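Local coordinates for uncharacterized protein PA2218 (Pseudomonas aeruginosa, PDB 2HDW) that is of unknown specificity but adopts the alpha/beta hydrolase fold and is probably a hydrolase, at residues 65-71 / 83-89; 97-101 / 158-162. All blocks are in the same frame, centred on the assembly; numbering follows the deposited sequence.

Contact 1: 65-71 / 83-89; sequences KVEHRKV and ADLYLPK
H68 lies beside Y86, and its tip reaches D84. Its CB and CG skirt L85 O and the Y86 ring. Then CD2 stands over one face of that ring, near its rim, 3.5 Å from Y86 CE1; the two ring planes are inclined at 52°. At the tip, H68 NE2 donates nearly straight (167°) to D84 OD1 at 2.7 Å, in the imidazole plane but from above the carboxylate plane; H68 CE1 lies 3.5 Å from D84 OD1. CG anti to the backbone N (chi1 164°) sends the ring along this path. D84 OD1 also takes a salt bridge from K58, and W56 meets the H68 ring edge-to-face. K70 lays its CD 3.0 Å from D84 OD1, while its ammonium pairs with E137. On the other face of the strands, L85 CD2 sits over one face of the R69 guanidinium, 3.5 Å from NH1. K89 crosses E67, NZ 3.2 Å from E67 CG. Backbone bonds run both ways at E67/L87, R69/L85 and V71/A83; R69 N to L85 O, at 3.3 Å, is weak. This is the antiparallel beta hairpin at the margin of an alpha/beta hydrolase sheet.

Contact 2: 97-101 / 158-162; sequences PAIVI and AVDFI
The peptide linking I99 to V100 is the flat group met here: I162 CD1 stands over one of its faces, almost directly above I99 O at 3.7 Å. No aromatic ring meets the other segment; the F161 side chain packs on L128 and F73 instead. I162 comes in nearly extended, CG1 anti to its backbone N (chi1 -157°) and chi2 at 158°, which carries CD1 across to A98 CB, 3.7 Å away. Its other branch, CG2, meets V100 CG2 at 3.9 Å as the two side chains slide past each other in opposite directions. Strand 96-102 thus lies under helix 148-164, which belongs to the beta-alpha-beta crossover from strand 126-130 to strand 173-178, the two strands that flank 96-102 in the alpha/beta hydrolase sheet. V100 meets three helix residues: besides I162, CG1 presses on A158 CB at 3.5 Å, tighter than usual for two carbons, while CG2 lies 4.0 Å from V159 CG2. A98 and V100 face this helix; I99 and I101 point away and pack their side chains on helix 112-122. F130 flanks both V100 and A158, and V175 borders V100 on the strand 173-178 side.

In the fold
From the N terminus, strand 66-74 turns back into strand 80-88, and contact 1 closes this hairpin across a short connection. The chain then enters strand 96-102, passes through helix 112-122 and strand 126-130, and reaches helix 148-164, where contact 2 closes a loop of 56 residues. The contacts are in series, neither nested nor crossed, their centres about 12 Å apart. Strand 126-130 lies between them in the sheet: 80-88 runs antiparallel along one side of it, 96-102 parallel along the other. Contacts 1 and 2 also touch directly, V71 CG2 lying 3.5 Å from F161 CE2, so helix 148-164 packs against both the hairpin and the inner strand.

Contact 1: 65-71 / 83-89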
# COMPACT_ATOMS: atom_id res chain seq x y z
N LYS A 65 -0.30 23.37 -7.47
CA LYS A 65 -1.19 23.72 -6.37
C LYS A 65 -0.75 23.13 -5.03
O LYS A 65 -1.43 23.30 -4.02
CB LYS A 65 -2.62 23.27 -6.69
CG LYS A 65 -3.24 23.97 -7.88
CD LYS A 65 -4.73 23.69 -7.97
CE LYS A 65 -5.39 24.52 -9.06
NZ LYS A 65 -6.86 24.33 -9.09
N VAL A 66 0.38 22.44 -5.01
CA VAL A 66 0.83 21.83 -3.78
C VAL A 66 2.29 22.13 -3.46
O VAL A 66 3.08 22.45 -4.35
CB VAL A 66 0.65 20.29 -3.83
CG1 VAL A 66 1.07 19.67 -2.52
CG2 VAL A 66 -0.81 19.96 -4.13
N GLU A 67 2.63 22.04 -2.18
CA GLU A 67 3.99 22.25 -1.71
C GLU A 67 4.50 20.86 -1.38
O GLU A 67 3.87 20.13 -0.62
CB GLU A 67 4.01 23.11 -0.45
CG GLU A 67 3.56 24.54 -0.65
CD GLU A 67 3.55 25.33 0.66
OE1 GLU A 67 3.24 26.54 0.61
OE2 GLU A 67 3.84 24.74 1.72
N HIS A 68 5.64 20.49 -1.95
CA HIS A 68 6.20 19.17 -1.72
C HIS A 68 7.62 19.13 -1.19
O HIS A 68 8.45 19.99 -1.53
CB HIS A 68 6.14 18.36 -3.02
CG HIS A 68 7.02 17.15 -3.00
ND1 HIS A 68 8.38 17.22 -3.19
CD2 HIS A 68 6.74 15.85 -2.73
CE1 HIS A 68 8.91 16.01 -3.05
NE2 HIS A 68 7.93 15.16 -2.77
N ARG A 69 7.90 18.12 -0.37
CA ARG A 69 9.22 17.90 0.20
C ARG A 69 9.28 16.47 0.74
O ARG A 69 8.25 15.87 1.07
CB ARG A 69 9.53 18.92 1.32
CG ARG A 69 8.79 18.72 2.63
CD ARG A 69 9.38 19.65 3.69
NE ARG A 69 9.14 19.20 5.06
CZ ARG A 69 8.04 19.47 5.76
NH1 ARG A 69 7.07 20.19 5.22
NH2 ARG A 69 7.92 19.02 7.00
N LYS A 70 10.49 15.90 0.80
CA LYS A 70 10.66 14.53 1.27
C LYS A 70 10.97 14.50 2.76
O LYS A 70 11.64 15.39 3.28
CB LYS A 70 11.78 13.84 0.49
CG LYS A 70 11.79 14.20 -1.00
CD LYS A 70 11.54 13.01 -1.93
CE LYS A 70 12.72 12.07 -1.98
NZ LYS A 70 12.69 11.21 -3.21
N VAL A 71 10.45 13.49 3.45
CA VAL A 71 10.69 13.37 4.89
C VAL A 71 11.03 11.94 5.25
O VAL A 71 10.91 11.03 4.43
CB VAL A 71 9.46 13.80 5.71
CG1 VAL A 71 9.11 15.25 5.39
CG2 VAL A 71 8.27 12.88 5.40
N ALA A 83 9.52 9.15 2.73
CA ALA A 83 8.19 9.49 2.24
C ALA A 83 8.12 10.86 1.59
O ALA A 83 9.01 11.70 1.77
CB ALA A 83 7.18 9.41 3.38
N ASP A 84 7.06 11.07 0.82
CA ASP A 84 6.81 12.35 0.15
C ASP A 84 5.63 12.96 0.88
O ASP A 84 4.60 12.31 1.07
CB ASP A 84 6.44 12.15 -1.32
CG ASP A 84 7.63 11.78 -2.19
OD1 ASP A 84 8.60 12.58 -2.24
OD2 ASP A 84 7.61 10.70 -2.82
N LEU A 85 5.79 14.21 1.30
CA LEU A 85 4.75 14.94 2.01
C LEU A 85 4.21 16.04 1.10
O LEU A 85 4.97 16.81 0.54
CB LEU A 85 5.34 15.56 3.28
CG LEU A 85 4.45 16.48 4.12
CD1 LEU A 85 3.34 15.67 4.78
CD2 LEU A 85 5.31 17.16 5.16
N TYR A 86 2.88 16.09 0.97
CA TYR A 86 2.23 17.09 0.13
C TYR A 86 1.26 17.92 0.96
O TYR A 86 0.46 17.36 1.72
CB TYR A 86 1.45 16.42 -1.00
CG TYR A 86 2.27 15.54 -1.92
CD1 TYR A 86 2.77 16.02 -3.13
CD2 TYR A 86 2.55 14.22 -1.57
CE1 TYR A 86 3.53 15.20 -3.98
CE2 TYR A 86 3.30 13.40 -2.40
CZ TYR A 86 3.78 13.89 -3.60
OH TYR A 86 4.53 13.05 -4.41
N LEU A 87 1.32 19.24 0.82
CA LEU A 87 0.42 20.13 1.56
C LEU A 87 -0.22 21.15 0.63
O LEU A 87 0.38 21.57 -0.36
CB LEU A 87 1.18 20.89 2.66
CG LEU A 87 1.93 20.11 3.74
CD1 LEU A 87 3.20 19.51 3.15
CD2 LEU A 87 2.28 21.05 4.89
N PRO A 88 -1.46 21.56 0.94
CA PRO A 88 -2.16 22.56 0.13
C PRO A 88 -1.44 23.90 0.32
O PRO A 88 -0.86 24.14 1.38
CB PRO A 88 -3.57 22.58 0.73
CG PRO A 88 -3.71 21.21 1.36
CD PRO A 88 -2.35 20.99 1.97
N LYS A 89 -1.48 24.76 -0.70
CA LYS A 89 -0.85 26.08 -0.61
C LYS A 89 -1.86 27.11 -0.09
O LYS A 89 -3.06 26.86 -0.10
CB LYS A 89 -0.35 26.54 -1.98
CG LYS A 89 0.87 25.81 -2.53
CD LYS A 89 1.30 26.43 -3.85
CE LYS A 89 2.57 25.80 -4.39
NZ LYS A 89 3.72 26.01 -3.47

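Contact 2: 97-101 / 158-162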
# COMPACT_ATOMS: atom_id res chain seq x y z
N PRO A 97 -6.84 18.46 8.09
CA PRO A 97 -7.05 17.02 8.27
C PRO A 97 -5.90 16.41 7.47
O PRO A 97 -5.35 17.07 6.59
CB PRO A 97 -8.41 16.78 7.62
CG PRO A 97 -8.42 17.80 6.50
CD PRO A 97 -7.84 19.03 7.17
N ALA A 98 -5.53 15.16 7.76
CA ALA A 98 -4.43 14.54 7.04
C ALA A 98 -4.75 13.10 6.63
O ALA A 98 -5.58 12.44 7.25
CB ALA A 98 -3.16 14.57 7.91
N ILE A 99 -4.07 12.64 5.59
CA ILE A 99 -4.27 11.28 5.07
C ILE A 99 -2.94 10.59 4.78
O ILE A 99 -2.08 11.16 4.11
CB ILE A 99 -5.07 11.31 3.75
CG1 ILE A 99 -6.39 12.04 3.93
CG2 ILE A 99 -5.32 9.89 3.26
CD1 ILE A 99 -7.17 12.23 2.63
N VAL A 100 -2.77 9.37 5.28
CA VAL A 100 -1.56 8.61 5.00
C VAL A 100 -1.92 7.59 3.94
O VAL A 100 -2.90 6.85 4.08
CB VAL A 100 -1.02 7.88 6.24
CG1 VAL A 100 0.10 6.92 5.81
CG2 VAL A 100 -0.48 8.89 7.24
N ILE A 101 -1.13 7.55 2.88
CA ILE A 101 -1.40 6.64 1.78
C ILE A 101 -0.27 5.64 1.52
O ILE A 101 0.89 6.02 1.41
CB ILE A 101 -1.68 7.44 0.50
CG1 ILE A 101 -2.71 8.52 0.81
CG2 ILE A 101 -2.17 6.51 -0.60
CD1 ILE A 101 -2.91 9.53 -0.28
N ALA A 158 3.81 6.02 9.93
CA ALA A 158 3.54 7.15 9.06
C ALA A 158 2.55 8.09 9.75
O ALA A 158 2.67 9.31 9.66
CB ALA A 158 2.98 6.67 7.72
N VAL A 159 1.57 7.52 10.44
CA VAL A 159 0.59 8.32 11.15
C VAL A 159 1.31 9.06 12.28
O VAL A 159 0.98 10.21 12.59
CB VAL A 159 -0.54 7.44 11.74
CG1 VAL A 159 -1.44 8.27 12.65
CG2 VAL A 159 -1.37 6.84 10.60
N ASP A 160 2.31 8.41 12.88
CA ASP A 160 3.10 9.03 13.94
C ASP A 160 3.70 10.35 13.44
O ASP A 160 3.67 11.37 14.14
CB ASP A 160 4.26 8.13 14.38
CG ASP A 160 3.83 7.00 15.31
OD1 ASP A 160 2.65 6.96 15.72
OD2 ASP A 160 4.70 6.16 15.64
N PHE A 161 4.27 10.31 12.25
CA PHE A 161 4.92 11.49 11.68
C PHE A 161 3.97 12.58 11.25
O PHE A 161 4.10 13.73 11.66
CB PHE A 161 5.80 11.10 10.50
CG PHE A 161 6.52 12.27 9.88
CD1 PHE A 161 7.68 12.77 10.46
CD2 PHE A 161 6.00 12.91 8.76
CE1 PHE A 161 8.32 13.89 9.92
CE2 PHE A 161 6.63 14.03 8.22
CZ PHE A 161 7.79 14.51 8.80
N ILE A 162 3.01 12.22 10.40
CA ILE A 162 2.05 13.19 9.89
C ILE A 162 1.33 13.90 11.05
O ILE A 162 1.00 15.08 10.94
CB ILE A 162 1.04 12.50 8.93
CG1 ILE A 162 0.43 13.53 7.98
CG2 ILE A 162 -0.06 11.80 9.73
CD1 ILE A 162 -0.13 12.91 6.71